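Local coordinates for proteasome accessory factor B/C (PafBC) (Paenarthrobacter aurescens, PDB 6SJ9), which probably regulates transcription in the bacterial DNA damage response, combining winged helix-turn-helix domains expected to bind DNA with WYL domains that are likely regulatory, at residues K30-S35 with R44-D49; P95-V100 with T462-G467; L101-Q106 with A438-L443; Q490-I495 with L525-L530; Q106-A111 with L433-A438. All blocks are in the same frame, centred on the assembly; numbering follows the deposited sequence.

Contact 1 of 5, residues K30-S35 with R44-D49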
# COMPACT_ATOMS: atom_id res chain seq x y z
N LYS A 30 -18.34 -27.62 -16.77
CA LYS A 30 -17.22 -26.70 -16.60
C LYS A 30 -17.04 -26.25 -15.16
O LYS A 30 -15.90 -26.10 -14.69
CB LYS A 30 -17.39 -25.48 -17.50
CG LYS A 30 -17.13 -25.73 -18.96
CD LYS A 30 -17.29 -24.43 -19.73
CE LYS A 30 -16.47 -23.31 -19.11
NZ LYS A 30 -16.58 -22.06 -19.89
N VAL A 31 -18.13 -26.01 -14.44
CA VAL A 31 -18.09 -25.42 -13.12
C VAL A 31 -18.51 -26.40 -12.04
O VAL A 31 -17.89 -26.46 -10.97
CB VAL A 31 -18.97 -24.15 -13.07
CG1 VAL A 31 -18.79 -23.40 -11.75
CG2 VAL A 31 -18.66 -23.25 -14.27
N TYR A 32 -19.56 -27.17 -12.29
CA TYR A 32 -20.19 -28.03 -11.30
C TYR A 32 -19.81 -29.50 -11.47
O TYR A 32 -20.64 -30.39 -11.27
CB TYR A 32 -21.71 -27.87 -11.36
CG TYR A 32 -22.22 -26.47 -11.06
CD1 TYR A 32 -22.24 -25.48 -12.04
CD2 TYR A 32 -22.72 -26.15 -9.81
CE1 TYR A 32 -22.71 -24.22 -11.77
CE2 TYR A 32 -23.20 -24.88 -9.53
CZ TYR A 32 -23.19 -23.92 -10.51
OH TYR A 32 -23.67 -22.68 -10.23
N HIS A 33 -18.57 -29.76 -11.90
CA HIS A 33 -18.09 -31.14 -11.95
C HIS A 33 -18.09 -31.76 -10.56
O HIS A 33 -18.31 -32.97 -10.42
CB HIS A 33 -16.69 -31.21 -12.57
CG HIS A 33 -15.77 -30.10 -12.14
ND1 HIS A 33 -15.54 -29.80 -10.81
CD2 HIS A 33 -14.99 -29.26 -12.86
CE1 HIS A 33 -14.68 -28.80 -10.73
NE2 HIS A 33 -14.33 -28.45 -11.96
N ASP A 34 -17.86 -30.94 -9.53
CA ASP A 34 -17.79 -31.45 -8.16
C ASP A 34 -19.11 -32.09 -7.74
O ASP A 34 -19.12 -33.11 -7.04
CB ASP A 34 -17.42 -30.31 -7.22
CG ASP A 34 -16.92 -30.79 -5.86
OD1 ASP A 34 -16.98 -32.00 -5.58
OD2 ASP A 34 -16.48 -29.93 -5.07
N SER A 35 -20.24 -31.51 -8.16
CA SER A 35 -21.55 -32.03 -7.77
C SER A 35 -21.74 -33.41 -8.37
O SER A 35 -21.86 -33.56 -9.59
CB SER A 35 -22.65 -31.07 -8.19
OG SER A 35 -22.37 -29.77 -7.72
N ARG A 44 -30.86 -26.66 -8.46
CA ARG A 44 -31.15 -25.65 -7.44
C ARG A 44 -29.88 -24.95 -6.97
O ARG A 44 -29.90 -23.74 -6.70
CB ARG A 44 -31.94 -26.23 -6.26
CG ARG A 44 -31.82 -27.71 -5.93
CD ARG A 44 -32.80 -28.01 -4.75
NE ARG A 44 -32.62 -29.35 -4.20
CZ ARG A 44 -33.35 -30.41 -4.54
NH1 ARG A 44 -34.33 -30.29 -5.43
NH2 ARG A 44 -33.10 -31.58 -3.99
N MSE A 45 -28.77 -25.66 -6.85
CA MSE A 45 -27.52 -25.01 -6.46
C MSE A 45 -27.07 -24.00 -7.53
O MSE A 45 -26.46 -22.98 -7.22
CB MSE A 45 -26.43 -26.05 -6.22
CG MSE A 45 -25.12 -25.50 -5.66
SE MSE A 45 -23.63 -26.67 -6.18
CE MSE A 45 -24.61 -28.40 -6.15
N PHE A 46 -27.37 -24.31 -8.79
CA PHE A 46 -27.17 -23.35 -9.86
C PHE A 46 -28.05 -22.12 -9.67
O PHE A 46 -27.57 -20.98 -9.74
CB PHE A 46 -27.45 -24.02 -11.20
CG PHE A 46 -27.28 -23.11 -12.38
CD1 PHE A 46 -26.03 -22.58 -12.68
CD2 PHE A 46 -28.35 -22.82 -13.21
CE1 PHE A 46 -25.87 -21.75 -13.78
CE2 PHE A 46 -28.19 -22.00 -14.31
CZ PHE A 46 -26.95 -21.47 -14.60
N GLU A 47 -29.35 -22.33 -9.40
CA GLU A 47 -30.26 -21.23 -9.14
C GLU A 47 -29.80 -20.40 -7.94
O GLU A 47 -29.92 -19.17 -7.96
CB GLU A 47 -31.68 -21.76 -8.87
CG GLU A 47 -32.43 -22.34 -10.08
CD GLU A 47 -32.68 -21.35 -11.22
OE1 GLU A 47 -32.56 -21.77 -12.39
OE2 GLU A 47 -32.97 -20.17 -10.95
N ARG A 48 -29.27 -21.05 -6.90
CA ARG A 48 -28.75 -20.30 -5.75
C ARG A 48 -27.52 -19.46 -6.12
O ARG A 48 -27.36 -18.32 -5.65
CB ARG A 48 -28.38 -21.24 -4.61
CG ARG A 48 -29.54 -21.90 -3.89
CD ARG A 48 -29.06 -22.39 -2.53
NE ARG A 48 -27.97 -23.36 -2.65
CZ ARG A 48 -28.16 -24.66 -2.83
NH1 ARG A 48 -29.39 -25.15 -2.91
NH2 ARG A 48 -27.12 -25.48 -2.93
N ASP A 49 -26.66 -20.00 -6.99
CA ASP A 49 -25.48 -19.24 -7.37
C ASP A 49 -25.86 -18.05 -8.22
O ASP A 49 -25.31 -16.97 -8.04
CB ASP A 49 -24.52 -20.15 -8.12
CG ASP A 49 -23.88 -21.18 -7.24
OD1 ASP A 49 -23.88 -21.03 -6.00
OD2 ASP A 49 -23.36 -22.15 -7.80
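Asp49 OD2 has two partners: the phenol of Tyr32 donates to it, OH to OD2 2.5 Å, and Arg7 of helix 2-17 adds a salt bridge through its NE. The tyrosine uses the anti lone pair of OD2, the one turned away from the other carboxylate oxygen, and ring and carboxylate lie nearly coplanar, 23° apart. With OD1 also bonded elsewhere, the buried acid is well satisfied, and the arginine would be expected to favour its charged form. Tyrosine suits this place because its long ring spans from segment 30-35 to helix 39-55 with a donor at the far end. Apolar groups line the ring between CB and the hydroxyl. Met45, present as selenomethionine, lays its SE in the ring plane at the edge, 3.8 Å from Tyr32 CD2, a Met-aromatic contact. Its CG stands anti to the backbone N (chi1 -174°), which sends the chain across to the tyrosine. Phe46 comes at about a right angle and turns its own edge to the phenol, CD1 lying 3.4 Å from Tyr32 OH; the two ring planes are 79° apart. Tyr32 also meets Phe42 edge-to-face. The joining of segment 30-35 to helix 39-55, and of both to helix 2-17, is consistent with the three-helix core of a winged helix-turn-helix domain.

Contact 2 of 5, residues P95-V100 with T462-G467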
# COMPACT_ATOMS: atom_id res chain seq x y z
N PRO A 95 -17.97 1.00 1.96
CA PRO A 95 -16.78 1.44 2.69
C PRO A 95 -15.95 0.28 3.24
O PRO A 95 -14.72 0.32 3.11
CB PRO A 95 -17.37 2.32 3.80
CG PRO A 95 -18.71 2.88 3.16
CD PRO A 95 -19.22 1.70 2.37
N ALA A 96 -16.58 -0.76 3.78
CA ALA A 96 -15.81 -1.91 4.23
C ALA A 96 -14.99 -2.48 3.08
O ALA A 96 -13.76 -2.61 3.19
CB ALA A 96 -16.73 -2.97 4.85
N GLU A 97 -15.64 -2.79 1.95
CA GLU A 97 -14.93 -3.32 0.79
C GLU A 97 -13.78 -2.43 0.35
O GLU A 97 -12.72 -2.93 -0.06
CB GLU A 97 -15.88 -3.51 -0.39
CG GLU A 97 -16.88 -4.56 -0.15
CD GLU A 97 -17.97 -4.60 -1.25
OE1 GLU A 97 -18.17 -3.59 -1.94
OE2 GLU A 97 -18.61 -5.67 -1.38
N SER A 98 -14.00 -1.12 0.32
CA SER A 98 -12.98 -0.18 -0.09
C SER A 98 -11.80 -0.18 0.87
O SER A 98 -10.66 0.01 0.43
CB SER A 98 -13.57 1.22 -0.15
OG SER A 98 -14.72 1.23 -1.00
N THR A 99 -12.06 -0.36 2.17
CA THR A 99 -10.95 -0.37 3.13
C THR A 99 -10.12 -1.64 2.99
O THR A 99 -8.89 -1.57 2.96
CB THR A 99 -11.48 -0.25 4.56
OG1 THR A 99 -12.37 0.87 4.64
CG2 THR A 99 -10.33 -0.06 5.55
N VAL A 100 -10.76 -2.80 2.82
CA VAL A 100 -10.03 -4.03 2.56
C VAL A 100 -9.18 -3.88 1.31
O VAL A 100 -7.99 -4.20 1.29
CB VAL A 100 -11.00 -5.20 2.37
CG1 VAL A 100 -10.18 -6.46 1.87
CG2 VAL A 100 -11.74 -5.45 3.63
N THR A 462 -13.42 -9.41 -3.45
CA THR A 462 -12.68 -10.33 -4.32
C THR A 462 -13.52 -10.74 -5.54
O THR A 462 -13.03 -10.70 -6.67
CB THR A 462 -12.26 -11.57 -3.52
OG1 THR A 462 -11.38 -11.12 -2.48
CG2 THR A 462 -11.56 -12.66 -4.42
N ILE A 463 -14.79 -11.06 -5.33
CA ILE A 463 -15.68 -11.42 -6.42
C ILE A 463 -15.86 -10.23 -7.36
O ILE A 463 -15.77 -10.36 -8.58
CB ILE A 463 -17.03 -11.91 -5.83
CG1 ILE A 463 -16.76 -13.16 -5.00
CG2 ILE A 463 -18.07 -12.26 -6.90
CD1 ILE A 463 -17.99 -13.70 -4.24
N LYS A 464 -16.11 -9.03 -6.81
CA LYS A 464 -16.32 -7.86 -7.66
C LYS A 464 -15.08 -7.54 -8.49
O LYS A 464 -15.17 -7.31 -9.70
CB LYS A 464 -16.72 -6.66 -6.82
CG LYS A 464 -18.03 -6.85 -6.11
CD LYS A 464 -18.34 -5.65 -5.20
CE LYS A 464 -19.75 -5.76 -4.58
NZ LYS A 464 -19.99 -4.50 -3.84
N LEU A 465 -13.90 -7.58 -7.88
CA LEU A 465 -12.69 -7.28 -8.64
C LEU A 465 -12.39 -8.38 -9.65
O LEU A 465 -11.75 -8.11 -10.67
CB LEU A 465 -11.49 -7.08 -7.73
CG LEU A 465 -11.23 -5.66 -7.22
CD1 LEU A 465 -10.61 -4.85 -8.32
CD2 LEU A 465 -12.54 -5.03 -6.85
N THR A 466 -12.81 -9.63 -9.36
CA THR A 466 -12.66 -10.71 -10.33
C THR A 466 -13.42 -10.39 -11.62
O THR A 466 -12.93 -10.64 -12.72
CB THR A 466 -13.17 -12.03 -9.74
OG1 THR A 466 -12.35 -12.43 -8.63
CG2 THR A 466 -13.17 -13.17 -10.78
N GLY A 467 -14.62 -9.84 -11.49
CA GLY A 467 -15.38 -9.44 -12.66
C GLY A 467 -14.69 -8.33 -13.43
O GLY A 467 -14.82 -8.24 -14.64
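Glu97 and Lys464 make this contact with their charged ends. Lys464 NZ donates to Glu97 OE1 at 2.8 Å, on the syn lone pair, and more weakly to OE2 at 3.1 Å, so the ammonium sits in the fork of the carboxylate as a salt bridge. Both chains run extended beyond CG and cross at about a right angle; long, flexible residues suit the place, since the helices themselves stay apart, with 9.0 Å between Glu97 CA and Thr462 CA at the nearest point. The tight side is the buried carboxylate of Glu97, whose oxygens have further donors: the backbone N of Thr94 serves OE1 and Ser460 OG serves OE2. The looser side is the partly exposed chain of Lys464, although its NZ also donates to the carbonyl of Ser92. No other residues of the two segments meet across the gap. Thr99 and Thr466 turn their hydroxyls back onto their own helices, Thr466 OG1 reaching Thr462 O at 2.7 Å from above the carbonyl plane. Around the bridge, Val100 packs on Ala457 and Leu458, Ala96 leans on helix 346-360, and Ile463 and Thr466 rest on helix 2-17, so that helix 457-469 lies between helix 95-118 and the N-terminal helix.

Contact 3 of 5, residues L101-Q106 with A438-L443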
# COMPACT_ATOMS: atom_id res chain seq x y z
N LEU A 101 -9.79 -3.31 0.27
CA LEU A 101 -9.09 -3.11 -0.98
C LEU A 101 -7.85 -2.26 -0.80
O LEU A 101 -6.89 -2.37 -1.57
CB LEU A 101 -10.06 -2.48 -1.97
CG LEU A 101 -9.66 -2.61 -3.40
CD1 LEU A 101 -9.64 -4.07 -3.71
CD2 LEU A 101 -10.68 -1.89 -4.18
N LEU A 102 -7.88 -1.36 0.17
CA LEU A 102 -6.76 -0.49 0.48
C LEU A 102 -5.57 -1.27 1.03
O LEU A 102 -4.42 -1.03 0.65
CB LEU A 102 -7.23 0.54 1.50
CG LEU A 102 -6.27 1.55 2.07
CD1 LEU A 102 -5.40 2.08 0.94
CD2 LEU A 102 -7.15 2.69 2.66
N LEU A 103 -5.84 -2.25 1.88
CA LEU A 103 -4.76 -3.07 2.40
C LEU A 103 -4.21 -3.92 1.27
O LEU A 103 -3.00 -4.09 1.15
CB LEU A 103 -5.29 -3.92 3.58
CG LEU A 103 -4.26 -4.75 4.29
CD1 LEU A 103 -3.09 -3.94 4.68
CD2 LEU A 103 -4.93 -5.48 5.51
N ALA A 104 -5.10 -4.44 0.41
CA ALA A 104 -4.66 -5.25 -0.71
C ALA A 104 -3.72 -4.47 -1.63
O ALA A 104 -2.75 -5.02 -2.13
CB ALA A 104 -5.90 -5.73 -1.49
N ALA A 105 -4.03 -3.22 -1.89
CA ALA A 105 -3.17 -2.42 -2.77
C ALA A 105 -1.81 -2.23 -2.16
O ALA A 105 -0.80 -2.19 -2.88
CB ALA A 105 -3.84 -1.05 -3.06
N GLN A 106 -1.75 -2.15 -0.82
CA GLN A 106 -0.45 -2.06 -0.19
C GLN A 106 0.33 -3.34 -0.36
O GLN A 106 1.57 -3.31 -0.51
CB GLN A 106 -0.60 -1.74 1.30
CG GLN A 106 -1.11 -0.34 1.59
CD GLN A 106 -1.08 -0.02 3.12
OE1 GLN A 106 0.01 -0.03 3.76
NE2 GLN A 106 -2.24 0.28 3.69
N ALA A 438 -5.70 -11.94 -2.81
CA ALA A 438 -5.49 -13.38 -2.63
C ALA A 438 -4.52 -13.67 -1.49
O ALA A 438 -4.67 -14.68 -0.78
CB ALA A 438 -5.07 -14.03 -3.95
N MSE A 439 -3.53 -12.81 -1.28
CA MSE A 439 -2.67 -12.98 -0.11
C MSE A 439 -3.51 -12.78 1.17
O MSE A 439 -3.43 -13.58 2.11
CB MSE A 439 -1.51 -12.01 -0.17
CG MSE A 439 -0.47 -12.27 -1.25
SE MSE A 439 0.41 -14.04 -0.95
CE MSE A 439 1.97 -13.54 0.06
N LEU A 440 -4.33 -11.71 1.21
CA LEU A 440 -5.22 -11.52 2.36
C LEU A 440 -6.14 -12.73 2.55
O LEU A 440 -6.40 -13.14 3.68
CB LEU A 440 -6.08 -10.25 2.21
CG LEU A 440 -5.28 -8.94 2.28
CD1 LEU A 440 -6.19 -7.71 2.02
CD2 LEU A 440 -4.61 -8.83 3.67
N GLY A 441 -6.61 -13.31 1.45
CA GLY A 441 -7.48 -14.47 1.53
C GLY A 441 -6.77 -15.74 1.96
O GLY A 441 -7.43 -16.69 2.40
N ASP A 442 -5.45 -15.76 1.89
CA ASP A 442 -4.71 -16.93 2.33
C ASP A 442 -4.28 -16.88 3.81
O ASP A 442 -3.63 -17.81 4.28
CB ASP A 442 -3.50 -17.12 1.39
CG ASP A 442 -2.91 -18.51 1.46
OD1 ASP A 442 -3.73 -19.46 1.42
OD2 ASP A 442 -1.67 -18.67 1.52
N LEU A 443 -4.61 -15.83 4.56
CA LEU A 443 -4.26 -15.73 5.98
C LEU A 443 -4.95 -16.83 6.79
O LEU A 443 -6.03 -17.30 6.41
CB LEU A 443 -4.67 -14.37 6.55
CG LEU A 443 -3.89 -13.20 6.06
CD1 LEU A 443 -4.70 -11.93 6.38
CD2 LEU A 443 -2.52 -13.22 6.76
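Leu440 reaches over to helix 95-118 with both of its methyl groups: CD2 meets Leu103, while CD1 lies mainly on Ala104. The methyl-to-methyl part of the contact is with Leu103: CD2 of Leu440 lies 3.8 Å from CD2 of Leu103, with Leu103 CG only a little farther. The two isobutyl groups cross obliquely. Leu103 takes part because a chi1 of -176° sets its CG on the side of the carbonyl carbon, opposite the amide nitrogen, which swings the branch toward the other helix.

The second kind of contact is a methyl against backbone. Leu440 CD1 lies against the backbone of Ala104, 3.8 Å from its N and 4.0 Å from its CB. A residue with nothing beyond CB suits this site: it leaves the helix surface low enough for the leucine branch to lie against the main chain. The backbones stay moderately close, Ala104 CA and Leu440 CA being 7.0 Å apart. Ala104 also touches Leu437, one turn earlier on helix 427-441, while Leu103 also touches Leu349 of helix 346-360.

All three residues are buried, and what joins them is van der Waals contact, methyl on methyl and methyl on main chain. Such chemistry implies cohesion by exclusion of water and by shape, with little directional constraint, in a hydrophobic core where helix 95-118 meets helices of the PafC helix-turn-helix region.

Contact 4 of 5, residues Q490-I495 with L525-L530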
# COMPACT_ATOMS: atom_id res chain seq x y z
N GLN A 490 12.15 -29.03 -11.12
CA GLN A 490 12.91 -29.87 -10.21
C GLN A 490 12.94 -29.27 -8.81
O GLN A 490 12.73 -29.97 -7.81
CB GLN A 490 14.35 -30.05 -10.74
CG GLN A 490 15.27 -30.79 -9.79
CD GLN A 490 16.60 -31.19 -10.42
OE1 GLN A 490 16.67 -31.52 -11.61
NE2 GLN A 490 17.65 -31.22 -9.60
N ALA A 491 13.22 -27.98 -8.71
CA ALA A 491 13.22 -27.35 -7.39
C ALA A 491 11.80 -27.30 -6.80
O ALA A 491 11.61 -27.49 -5.58
CB ALA A 491 13.84 -25.97 -7.51
N PHE A 492 10.78 -27.09 -7.65
CA PHE A 492 9.39 -27.08 -7.17
C PHE A 492 9.02 -28.43 -6.54
O PHE A 492 8.47 -28.47 -5.45
CB PHE A 492 8.45 -26.72 -8.33
CG PHE A 492 7.01 -26.61 -7.95
CD1 PHE A 492 6.22 -27.74 -7.79
CD2 PHE A 492 6.44 -25.36 -7.76
CE1 PHE A 492 4.85 -27.62 -7.43
CE2 PHE A 492 5.10 -25.23 -7.41
CZ PHE A 492 4.29 -26.36 -7.26
N ALA A 493 9.41 -29.53 -7.19
CA ALA A 493 9.10 -30.85 -6.65
C ALA A 493 9.90 -31.16 -5.38
O ALA A 493 9.38 -31.75 -4.43
CB ALA A 493 9.37 -31.91 -7.73
N ALA A 494 11.17 -30.74 -5.32
CA ALA A 494 11.94 -31.02 -4.10
C ALA A 494 11.39 -30.23 -2.91
O ALA A 494 11.26 -30.77 -1.79
CB ALA A 494 13.41 -30.72 -4.35
N ILE A 495 11.02 -28.97 -3.12
CA ILE A 495 10.40 -28.20 -2.04
C ILE A 495 9.08 -28.82 -1.63
O ILE A 495 8.78 -28.95 -0.44
CB ILE A 495 10.22 -26.73 -2.47
CG1 ILE A 495 11.60 -26.08 -2.60
CG2 ILE A 495 9.31 -25.98 -1.48
CD1 ILE A 495 11.59 -24.71 -3.17
N LEU A 525 8.71 -24.12 4.30
CA LEU A 525 7.40 -23.95 4.93
C LEU A 525 6.25 -23.90 3.94
O LEU A 525 5.29 -24.66 4.10
CB LEU A 525 7.41 -22.65 5.77
CG LEU A 525 8.47 -22.63 6.90
CD1 LEU A 525 8.50 -21.33 7.67
CD2 LEU A 525 8.26 -23.79 7.92
N ARG A 526 6.30 -23.00 2.95
CA ARG A 526 5.21 -22.77 2.01
C ARG A 526 5.76 -22.44 0.65
O ARG A 526 6.71 -21.66 0.53
CB ARG A 526 4.31 -21.60 2.45
CG ARG A 526 3.36 -22.00 3.54
CD ARG A 526 2.39 -20.85 3.83
NE ARG A 526 3.11 -19.78 4.53
CZ ARG A 526 2.49 -18.72 5.04
NH1 ARG A 526 1.15 -18.61 4.91
NH2 ARG A 526 3.19 -17.81 5.69
N LEU A 527 5.13 -22.97 -0.36
CA LEU A 527 5.38 -22.66 -1.75
C LEU A 527 4.16 -21.91 -2.29
O LEU A 527 3.03 -22.38 -2.13
CB LEU A 527 5.62 -23.97 -2.47
CG LEU A 527 6.21 -24.14 -3.84
CD1 LEU A 527 7.49 -23.38 -3.98
CD2 LEU A 527 6.40 -25.66 -3.99
N TYR A 528 4.36 -20.72 -2.83
CA TYR A 528 3.24 -19.86 -3.25
C TYR A 528 3.70 -19.02 -4.44
O TYR A 528 4.90 -18.80 -4.62
CB TYR A 528 2.73 -18.97 -2.09
CG TYR A 528 3.81 -18.04 -1.60
CD1 TYR A 528 4.81 -18.51 -0.74
CD2 TYR A 528 3.86 -16.72 -1.99
CE1 TYR A 528 5.83 -17.64 -0.30
CE2 TYR A 528 4.84 -15.87 -1.57
CZ TYR A 528 5.84 -16.33 -0.71
OH TYR A 528 6.83 -15.45 -0.29
N SER A 529 2.73 -18.61 -5.28
CA SER A 529 3.02 -17.75 -6.41
C SER A 529 2.33 -16.41 -6.29
O SER A 529 1.25 -16.30 -5.72
CB SER A 529 2.62 -18.42 -7.73
OG SER A 529 1.31 -18.91 -7.59
N LEU A 530 2.94 -15.41 -6.91
CA LEU A 530 2.42 -14.04 -6.97
C LEU A 530 2.90 -13.41 -8.26
O LEU A 530 4.09 -13.48 -8.56
CB LEU A 530 2.95 -13.15 -5.84
CG LEU A 530 2.52 -13.40 -4.43
CD1 LEU A 530 3.24 -12.41 -3.57
CD2 LEU A 530 1.04 -13.22 -4.41
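The Phe492 ring receives a methyl of Leu527 over one face and has Trp534 as an edge-to-face neighbour. Leu527 CD2 sits almost on the ring normal, 15° off it, at 3.8 Å from the centroid of the Phe492 ring: a CH-pi contact. The methyl is displaced somewhat toward the rim, so that its nearest ring atom is Phe492 CE2 at 3.7 Å. A near-trans first torsion (chi1 -177°) lets the phenylalanine bring its ring out beside the helix and present that face to the strand. The same methyl also touches Ile495, CD2 of Leu527 lying 3.9 Å from CG2 of Ile495, one helical turn on. Leu527 is thus wedged between an aromatic face and a beta-branched side chain, both wide and apolar, and a forked residue fits both at once. Phe536 of the neighbouring strand meets Leu527 and Ile495 alike and continues the apolar layer. Just before Leu527, Leu525 and Arg526 both face Glu537, a classic beta bulge in the antiparallel pairing. Helix 489-501 laid on a five-stranded antiparallel sheet, with leucine, isoleucine and phenylalanine in between, is consistent with the Sm-like fold of a WYL domain.

Contact 5 of 5, residues Q106-A111 with L433-A438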
# COMPACT_ATOMS: atom_id res chain seq x y z
N GLN A 106 -1.75 -2.15 -0.82
CA GLN A 106 -0.45 -2.06 -0.19
C GLN A 106 0.33 -3.34 -0.36
O GLN A 106 1.57 -3.31 -0.51
CB GLN A 106 -0.60 -1.74 1.30
CG GLN A 106 -1.11 -0.34 1.59
CD GLN A 106 -1.08 -0.02 3.12
OE1 GLN A 106 0.01 -0.03 3.76
NE2 GLN A 106 -2.24 0.28 3.69
N LEU A 107 -0.35 -4.49 -0.29
CA LEU A 107 0.42 -5.73 -0.48
C LEU A 107 0.95 -5.82 -1.90
O LEU A 107 2.07 -6.27 -2.11
CB LEU A 107 -0.43 -6.96 -0.16
CG LEU A 107 -0.95 -7.03 1.30
CD1 LEU A 107 -1.47 -8.42 1.52
CD2 LEU A 107 0.12 -6.67 2.42
N TRP A 108 0.12 -5.45 -2.89
CA TRP A 108 0.53 -5.55 -4.28
C TRP A 108 1.79 -4.73 -4.51
O TRP A 108 2.75 -5.17 -5.17
CB TRP A 108 -0.59 -5.04 -5.21
CG TRP A 108 0.00 -4.67 -6.54
CD1 TRP A 108 0.23 -3.42 -7.02
CD2 TRP A 108 0.47 -5.58 -7.55
NE1 TRP A 108 0.81 -3.49 -8.26
CE2 TRP A 108 0.96 -4.81 -8.62
CE3 TRP A 108 0.53 -6.98 -7.65
CZ2 TRP A 108 1.52 -5.37 -9.77
CZ3 TRP A 108 1.07 -7.56 -8.81
CH2 TRP A 108 1.56 -6.74 -9.86
N GLU A 109 1.79 -3.50 -3.98
CA GLU A 109 2.91 -2.60 -4.16
C GLU A 109 4.19 -3.23 -3.64
O GLU A 109 5.21 -3.20 -4.34
CB GLU A 109 2.61 -1.27 -3.46
CG GLU A 109 3.80 -0.36 -3.31
CD GLU A 109 3.40 1.07 -2.98
OE1 GLU A 109 2.62 1.70 -3.73
OE2 GLU A 109 3.83 1.56 -1.93
N ARG A 110 4.14 -3.90 -2.47
CA ARG A 110 5.37 -4.56 -2.00
C ARG A 110 5.77 -5.70 -2.91
O ARG A 110 6.97 -5.92 -3.18
CB ARG A 110 5.22 -5.09 -0.56
CG ARG A 110 5.03 -4.00 0.49
CD ARG A 110 5.18 -4.54 1.86
NE ARG A 110 6.55 -5.04 2.11
CZ ARG A 110 7.56 -4.28 2.54
NH1 ARG A 110 7.38 -2.98 2.77
NH2 ARG A 110 8.75 -4.80 2.70
N ALA A 111 4.79 -6.44 -3.42
CA ALA A 111 5.14 -7.52 -4.34
C ALA A 111 5.79 -6.96 -5.61
O ALA A 111 6.73 -7.55 -6.18
CB ALA A 111 3.88 -8.33 -4.70
N LEU A 433 -4.72 -5.69 -7.81
CA LEU A 433 -5.44 -5.70 -6.55
C LEU A 433 -5.85 -7.12 -6.14
O LEU A 433 -5.81 -7.46 -4.95
CB LEU A 433 -6.67 -4.78 -6.67
CG LEU A 433 -6.36 -3.27 -6.75
CD1 LEU A 433 -7.59 -2.57 -7.21
CD2 LEU A 433 -5.96 -2.78 -5.41
N LEU A 434 -6.24 -7.96 -7.11
CA LEU A 434 -6.59 -9.35 -6.80
C LEU A 434 -5.41 -10.10 -6.23
O LEU A 434 -5.59 -11.05 -5.46
CB LEU A 434 -7.05 -10.10 -8.05
CG LEU A 434 -8.51 -9.80 -8.34
CD1 LEU A 434 -8.88 -10.26 -9.74
CD2 LEU A 434 -9.35 -10.53 -7.25
N THR A 435 -4.21 -9.74 -6.63
CA THR A 435 -3.07 -10.39 -6.03
C THR A 435 -2.97 -10.07 -4.55
O THR A 435 -2.71 -10.95 -3.73
CB THR A 435 -1.81 -9.99 -6.77
OG1 THR A 435 -1.98 -10.42 -8.13
CG2 THR A 435 -0.60 -10.72 -6.16
N GLY A 436 -3.19 -8.79 -4.19
CA GLY A 436 -3.17 -8.43 -2.77
C GLY A 436 -4.33 -9.08 -2.03
O GLY A 436 -4.17 -9.55 -0.89
N LEU A 437 -5.50 -9.16 -2.69
CA LEU A 437 -6.63 -9.80 -2.05
C LEU A 437 -6.39 -11.29 -1.87
O LEU A 437 -6.85 -11.87 -0.88
CB LEU A 437 -7.91 -9.56 -2.87
CG LEU A 437 -8.39 -8.09 -2.88
CD1 LEU A 437 -9.44 -7.91 -3.95
CD2 LEU A 437 -9.00 -7.70 -1.51
N ALA A 438 -5.70 -11.94 -2.81
CA ALA A 438 -5.49 -13.38 -2.63
C ALA A 438 -4.52 -13.67 -1.49
O ALA A 438 -4.67 -14.68 -0.78
CB ALA A 438 -5.07 -14.03 -3.95
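Helices 106-111 and 433-438 cross nearly at right angles, 104° between their N-to-C directions, and approach to 7.8 Å between axes, with Trp108 CA just 4.9 Å from Gly436 CA. This is a close helix-helix crossing at a glycine, made where helix 95-118 packs on helix 427-441 of the PafC helix-turn-helix region. Because Gly436 has no side chain, the backbone of Trp108 can come against it, N of Trp108 lying 4.4 Å from CA of Gly436. Leu107 and Trp108 then straddle the crossing point. The indole reaches Thr435 with CE3 of its six-membered ring, 3.9 Å from Thr435 CB, approaching obliquely. The first torsion of Trp108, chi1 159°, brings the indole to Thr435, and it also touches Ala432. Threonine fits beside the indole because it offers CB and a methyl there while its hydroxyl bonds back to Ala431 O on its own helix. Leu107, a flexible apolar chain suited to a buried place, continues onto Met439 and Leu440. Across the crossing, its CB lies 4.1 Å from Gly436 CA, and its methyl CD1 rests against the glycine's carbonyl, 3.8 Å from Gly436 O.

Overall arrangement
Contact 1 stands apart in what is probably the N-terminal winged helix-turn-helix unit, its centre about 23 Å from that of contact 2, and closes earliest along the chain. Contacts 2, 3 and 5 follow one another down helix 95-118, with centres of neighbours about 10 and 6 Å apart. Their partners on helices 457-469 and 427-441 come more than 300 residues later, in reverse order, so contact 5 lies within the span of contact 3 and both within that of contact 2. Contact 4 comes last, in the second WYL domain; Leu530 and Tyr528 of its strand touch Met439, linking sheet to helices. Helix 95-118 thus ties the early part of the chain to the PafC helix-turn-helix region.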